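Local coordinates for putative oxidoreductase (PDB 3E82), which is probably an NAD-dependent oxidoreductase of the Gfo/Idh/MocA family, built from a Rossmann nucleotide-binding domain and a C-terminal alpha/beta domain, at residues P268-L280 with H290-Y302. Numbering follows the deposited sequence.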
loop_
_atom_site.group_PDB
_atom_site.type_symbol
_atom_site.label_atom_id
_atom_site.label_comp_id
_atom_site.label_asym_id
_atom_site.label_seq_id
_atom_site.Cartn_x
_atom_site.Cartn_y
_atom_site.Cartn_z
ATOM N N PRO B 268 -31.367 14.755 -1.838
ATOM C CA PRO B 268 -30.659 14.265 -3.026
ATOM C C PRO B 268 -31.148 14.969 -4.288
ATOM O O PRO B 268 -32.351 15.079 -4.512
ATOM C CB PRO B 268 -30.990 12.770 -3.038
ATOM C CG PRO B 268 -31.140 12.445 -1.576
ATOM C CD PRO B 268 -31.941 13.635 -1.066
ATOM N N GLY B 269 -30.218 15.439 -5.111
ATOM C CA GLY B 269 -30.608 16.114 -6.335
ATOM C C GLY B 269 -30.745 17.618 -6.177
ATOM O O GLY B 269 -30.993 18.327 -7.155
ATOM N N SER B 270 -30.583 18.108 -4.952
ATOM C CA SER B 270 -30.685 19.542 -4.691
ATOM C C SER B 270 -29.430 20.279 -5.161
ATOM O O SER B 270 -28.503 19.669 -5.698
ATOM C CB SER B 270 -30.928 19.804 -3.198
ATOM O OG SER B 270 -29.885 19.286 -2.393
ATOM N N ALA B 271 -29.410 21.591 -4.947
ATOM C CA ALA B 271 -28.304 22.453 -5.362
ATOM C C ALA B 271 -26.882 21.913 -5.252
ATOM O O ALA B 271 -26.211 21.699 -6.268
ATOM C CB ALA B 271 -28.390 23.791 -4.620
ATOM N N ASP B 272 -26.415 21.707 -4.026
ATOM C CA ASP B 272 -25.047 21.247 -3.801
ATOM C C ASP B 272 -24.856 19.735 -3.667
ATOM O O ASP B 272 -23.781 19.279 -3.269
ATOM C CB ASP B 272 -24.477 21.934 -2.558
ATOM C CG ASP B 272 -24.801 23.421 -2.512
ATOM O OD1 ASP B 272 -24.628 24.105 -3.547
ATOM O OD2 ASP B 272 -25.222 23.906 -1.440
ATOM N N TRP B 273 -25.886 18.962 -3.999
ATOM C CA TRP B 273 -25.816 17.504 -3.906
ATOM C C TRP B 273 -24.669 16.938 -4.753
ATOM O O TRP B 273 -24.550 17.247 -5.934
ATOM C CB TRP B 273 -27.160 16.892 -4.345
ATOM C CG TRP B 273 -27.176 15.379 -4.453
ATOM C CD1 TRP B 273 -27.261 14.641 -5.597
ATOM C CD2 TRP B 273 -27.094 14.437 -3.374
ATOM N NE1 TRP B 273 -27.235 13.296 -5.301
ATOM C CE2 TRP B 273 -27.133 13.144 -3.944
ATOM C CE3 TRP B 273 -26.992 14.561 -1.983
ATOM C CZ2 TRP B 273 -27.069 11.982 -3.170
ATOM C CZ3 TRP B 273 -26.928 13.401 -1.208
ATOM C CH2 TRP B 273 -26.967 12.129 -1.807
ATOM N N GLY B 274 -23.815 16.127 -4.133
ATOM C CA GLY B 274 -22.709 15.516 -4.855
ATOM C C GLY B 274 -21.590 16.408 -5.373
ATOM O O GLY B 274 -20.701 15.933 -6.087
ATOM N N GLN B 275 -21.615 17.692 -5.033
ATOM C CA GLN B 275 -20.566 18.591 -5.495
ATOM C C GLN B 275 -19.268 18.244 -4.794
ATOM O O GLN B 275 -19.269 17.864 -3.623
ATOM C CB GLN B 275 -20.945 20.050 -5.222
ATOM C CG GLN B 275 -22.037 20.558 -6.154
ATOM C CD GLN B 275 -21.600 20.543 -7.607
ATOM O OE1 GLN B 275 -22.404 20.306 -8.509
ATOM N NE2 GLN B 275 -20.323 20.805 -7.840
ATOM N N ASP B 276 -18.161 18.371 -5.515
ATOM C CA ASP B 276 -16.854 18.058 -4.957
ATOM C C ASP B 276 -15.833 19.090 -5.430
ATOM O O ASP B 276 -15.338 19.017 -6.556
ATOM C CB ASP B 276 -16.428 16.662 -5.407
ATOM C CG ASP B 276 -15.267 16.120 -4.600
ATOM O OD1 ASP B 276 -14.563 16.924 -3.949
ATOM O OD2 ASP B 276 -15.060 14.889 -4.628
ATOM N N ASP B 277 -15.510 20.045 -4.564
ATOM C CA ASP B 277 -14.553 21.083 -4.918
ATOM C C ASP B 277 -13.101 20.714 -4.582
ATOM O O ASP B 277 -12.231 21.581 -4.496
ATOM C CB ASP B 277 -14.950 22.406 -4.256
ATOM C CG ASP B 277 -14.875 22.352 -2.749
ATOM O OD1 ASP B 277 -14.758 21.236 -2.198
ATOM O OD2 ASP B 277 -14.941 23.427 -2.113
ATOM N N ASP B 278 -12.852 19.421 -4.381
ATOM C CA ASP B 278 -11.505 18.924 -4.115
ATOM C C ASP B 278 -11.114 18.383 -5.478
ATOM O O ASP B 278 -11.627 17.362 -5.926
ATOM C CB ASP B 278 -11.514 17.797 -3.080
ATOM C CG ASP B 278 -10.131 17.193 -2.864
ATOM O OD1 ASP B 278 -9.217 17.934 -2.441
ATOM O OD2 ASP B 278 -9.952 15.980 -3.115
ATOM N N PRO B 279 -10.192 19.067 -6.160
ATOM C CA PRO B 279 -9.778 18.623 -7.485
ATOM C C PRO B 279 -8.877 17.412 -7.564
ATOM O O PRO B 279 -8.270 16.987 -6.582
ATOM C CB PRO B 279 -9.099 19.860 -8.046
ATOM C CG PRO B 279 -8.376 20.365 -6.848
ATOM C CD PRO B 279 -9.416 20.249 -5.742
ATOM N N LEU B 280 -8.816 16.860 -8.763
ATOM C CA LEU B 280 -7.954 15.738 -9.047
ATOM C C LEU B 280 -6.607 16.420 -9.274
ATOM O O LEU B 280 -6.544 17.445 -9.964
ATOM C CB LEU B 280 -8.422 15.046 -10.325
ATOM C CG LEU B 280 -9.799 14.370 -10.276
ATOM C CD1 LEU B 280 -10.501 14.525 -11.622
ATOM C CD2 LEU B 280 -9.639 12.895 -9.907
ATOM N N HIS B 290 -1.001 19.626 -11.901
ATOM C CA HIS B 290 -2.033 20.573 -12.286
ATOM C C HIS B 290 -3.336 19.948 -11.814
ATOM O O HIS B 290 -3.441 18.726 -11.709
ATOM C CB HIS B 290 -2.072 20.820 -13.799
ATOM C CG HIS B 290 -2.438 19.620 -14.611
ATOM N ND1 HIS B 290 -1.543 18.609 -14.891
ATOM C CD2 HIS B 290 -3.592 19.283 -15.234
ATOM C CE1 HIS B 290 -2.130 17.703 -15.653
ATOM N NE2 HIS B 290 -3.374 18.088 -15.878
ATOM N N ALA B 291 -4.321 20.780 -11.512
ATOM C CA ALA B 291 -5.599 20.273 -11.033
ATOM C C ALA B 291 -6.607 20.083 -12.155
ATOM O O ALA B 291 -6.493 20.685 -13.221
ATOM C CB ALA B 291 -6.166 21.213 -9.982
ATOM N N GLN B 292 -7.583 19.218 -11.914
ATOM C CA GLN B 292 -8.646 18.974 -12.879
ATOM C C GLN B 292 -9.928 18.873 -12.074
ATOM O O GLN B 292 -10.004 18.108 -11.105
ATOM C CB GLN B 292 -8.418 17.680 -13.655
ATOM C CG GLN B 292 -9.520 17.422 -14.675
ATOM C CD GLN B 292 -9.209 16.280 -15.615
ATOM O OE1 GLN B 292 -8.142 16.237 -16.226
ATOM N NE2 GLN B 292 -10.153 15.350 -15.751
ATOM N N ALA B 293 -10.925 19.664 -12.457
ATOM C CA ALA B 293 -12.201 19.670 -11.752
ATOM C C ALA B 293 -12.764 18.261 -11.627
ATOM O O ALA B 293 -12.752 17.487 -12.581
ATOM C CB ALA B 293 -13.206 20.578 -12.470
ATOM N N THR B 294 -13.232 17.931 -10.427
ATOM C CA THR B 294 -13.825 16.626 -10.166
ATOM C C THR B 294 -15.308 16.675 -10.526
ATOM O O THR B 294 -16.021 17.598 -10.132
ATOM C CB THR B 294 -13.692 16.234 -8.679
ATOM O OG1 THR B 294 -12.311 16.273 -8.294
ATOM C CG2 THR B 294 -14.237 14.824 -8.445
ATOM N N PRO B 295 -15.786 15.686 -11.291
ATOM C CA PRO B 295 -17.196 15.645 -11.686
ATOM C C PRO B 295 -18.123 15.460 -10.489
ATOM O O PRO B 295 -17.738 14.876 -9.466
ATOM C CB PRO B 295 -17.247 14.476 -12.668
ATOM C CG PRO B 295 -16.148 13.576 -12.173
ATOM C CD PRO B 295 -15.045 14.542 -11.850
ATOM N N GLN B 296 -19.336 15.983 -10.613
ATOM C CA GLN B 296 -20.321 15.879 -9.547
ATOM C C GLN B 296 -20.679 14.415 -9.377
ATOM O O GLN B 296 -20.720 13.665 -10.352
ATOM C CB GLN B 296 -21.591 16.663 -9.904
ATOM C CG GLN B 296 -22.617 16.736 -8.765
ATOM C CD GLN B 296 -24.061 16.514 -9.233
ATOM O OE1 GLN B 296 -24.451 16.956 -10.312
ATOM N NE2 GLN B 296 -24.857 15.842 -8.408
ATOM N N GLY B 297 -20.923 14.007 -8.140
ATOM C CA GLY B 297 -21.309 12.628 -7.892
ATOM C C GLY B 297 -22.808 12.563 -7.651
ATOM O O GLY B 297 -23.400 13.548 -7.212
ATOM N N ASP B 298 -23.436 11.428 -7.955
ATOM C CA ASP B 298 -24.871 11.289 -7.718
ATOM C C ASP B 298 -25.355 9.845 -7.698
ATOM O O ASP B 298 -25.655 9.262 -8.737
ATOM C CB ASP B 298 -25.670 12.078 -8.752
ATOM C CG ASP B 298 -27.169 12.013 -8.500
ATOM O OD1 ASP B 298 -27.567 11.688 -7.356
ATOM O OD2 ASP B 298 -27.942 12.295 -9.444
ATOM N N GLN B 299 -25.450 9.274 -6.504
ATOM C CA GLN B 299 -25.899 7.896 -6.382
ATOM C C GLN B 299 -27.373 7.691 -6.771
ATOM O O GLN B 299 -27.843 6.559 -6.848
ATOM C CB GLN B 299 -25.632 7.371 -4.961
ATOM C CG GLN B 299 -26.370 8.073 -3.849
ATOM C CD GLN B 299 -25.874 7.624 -2.482
ATOM O OE1 GLN B 299 -26.144 6.504 -2.044
ATOM N NE2 GLN B 299 -25.122 8.494 -1.811
ATOM N N ARG B 300 -28.100 8.777 -7.027
ATOM C CA ARG B 300 -29.492 8.651 -7.449
ATOM C C ARG B 300 -29.473 7.890 -8.775
ATOM O O ARG B 300 -30.489 7.338 -9.202
ATOM C CB ARG B 300 -30.140 10.034 -7.655
ATOM C CG ARG B 300 -30.312 10.857 -6.390
ATOM C CD ARG B 300 -30.743 12.302 -6.681
ATOM N NE ARG B 300 -31.936 12.366 -7.527
ATOM C CZ ARG B 300 -31.924 12.623 -8.832
ATOM N NH1 ARG B 300 -30.772 12.850 -9.456
ATOM N NH2 ARG B 300 -33.067 12.647 -9.515
ATOM N N GLN B 301 -28.310 7.871 -9.429
ATOM C CA GLN B 301 -28.163 7.174 -10.699
ATOM C C GLN B 301 -28.520 5.700 -10.541
ATOM O O GLN B 301 -29.083 5.094 -11.452
ATOM C CB GLN B 301 -26.733 7.299 -11.239
ATOM C CG GLN B 301 -26.408 8.638 -11.905
ATOM C CD GLN B 301 -27.216 8.877 -13.176
ATOM O OE1 GLN B 301 -27.279 8.020 -14.056
ATOM N NE2 GLN B 301 -27.828 10.052 -13.279
ATOM N N TYR B 302 -28.194 5.119 -9.389
ATOM C CA TYR B 302 -28.523 3.713 -9.166
ATOM C C TYR B 302 -30.026 3.486 -9.383
ATOM O O TYR B 302 -30.424 2.572 -10.094
ATOM C CB TYR B 302 -28.165 3.279 -7.743
ATOM C CG TYR B 302 -28.543 1.841 -7.461
ATOM C CD1 TYR B 302 -27.698 0.794 -7.835
ATOM C CD2 TYR B 302 -29.772 1.517 -6.864
ATOM C CE1 TYR B 302 -28.058 -0.539 -7.628
ATOM C CE2 TYR B 302 -30.143 0.179 -6.653
ATOM C CZ TYR B 302 -29.280 -0.839 -7.042
ATOM O OH TYR B 302 -29.633 -2.156 -6.873
HETATM O O HOH W 1 -18.247 18.309 -8.828
HETATM O O HOH W 2 -13.271 19.738 -7.643
#
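L280 and Q292 form an antiparallel hydrogen-bonded pair, where strand 280-284 meets strand 289-292, the outermost strand of the C-terminal sheet within this chain. L280 N gives to Q292 O at 2.9 Å, and Q292 N returns a bond to L280 O. Beyond this pair residues 274-279 run on side by side with residues 293-297. G297 N donates to G274 O, nearly straight at 175°. G274 CA in turn brings its hydrogen to G297 O, with 3.1 Å between the heavy atoms.

Side chains add two polar links. T294 OG1 donates to D278 O at 2.7 Å. With chi1 at -56°, this hydroxyl lies anti to its own carbonyl carbon, and the methyl CG2 is left to meet D276 OD2 at 3.9 Å. That carboxylate has stronger partners elsewhere, S131 and K252. The second link joins W273 NE1 to D298 OD1 at 2.6 Å. The oxygen lies in the indole plane, but the carboxylate is turned 89° to the ring. D298 OD1 also accepts from R300 N on the opposite carboxylate face, a capping bond at the turn into helix 300-310. R300 NH1 forms a salt bridge to D298 OD2 on its syn lone pair.

A water bridges D276 and T294. It donates to T294 O and accepts a weak bond from D276 N.

Apolar contact is modest. P279 CB meets A291 CB at 3.8 Å. R300 CD packs on P268 CB, and the edge of the W273 ring meets Q299 CG.

D298 therefore ties the indole, the helix start and an arginine together through one carboxylate. The shared load on OD1 and the salt bridge on OD2 would be expected to keep it ionised and fix its rotation.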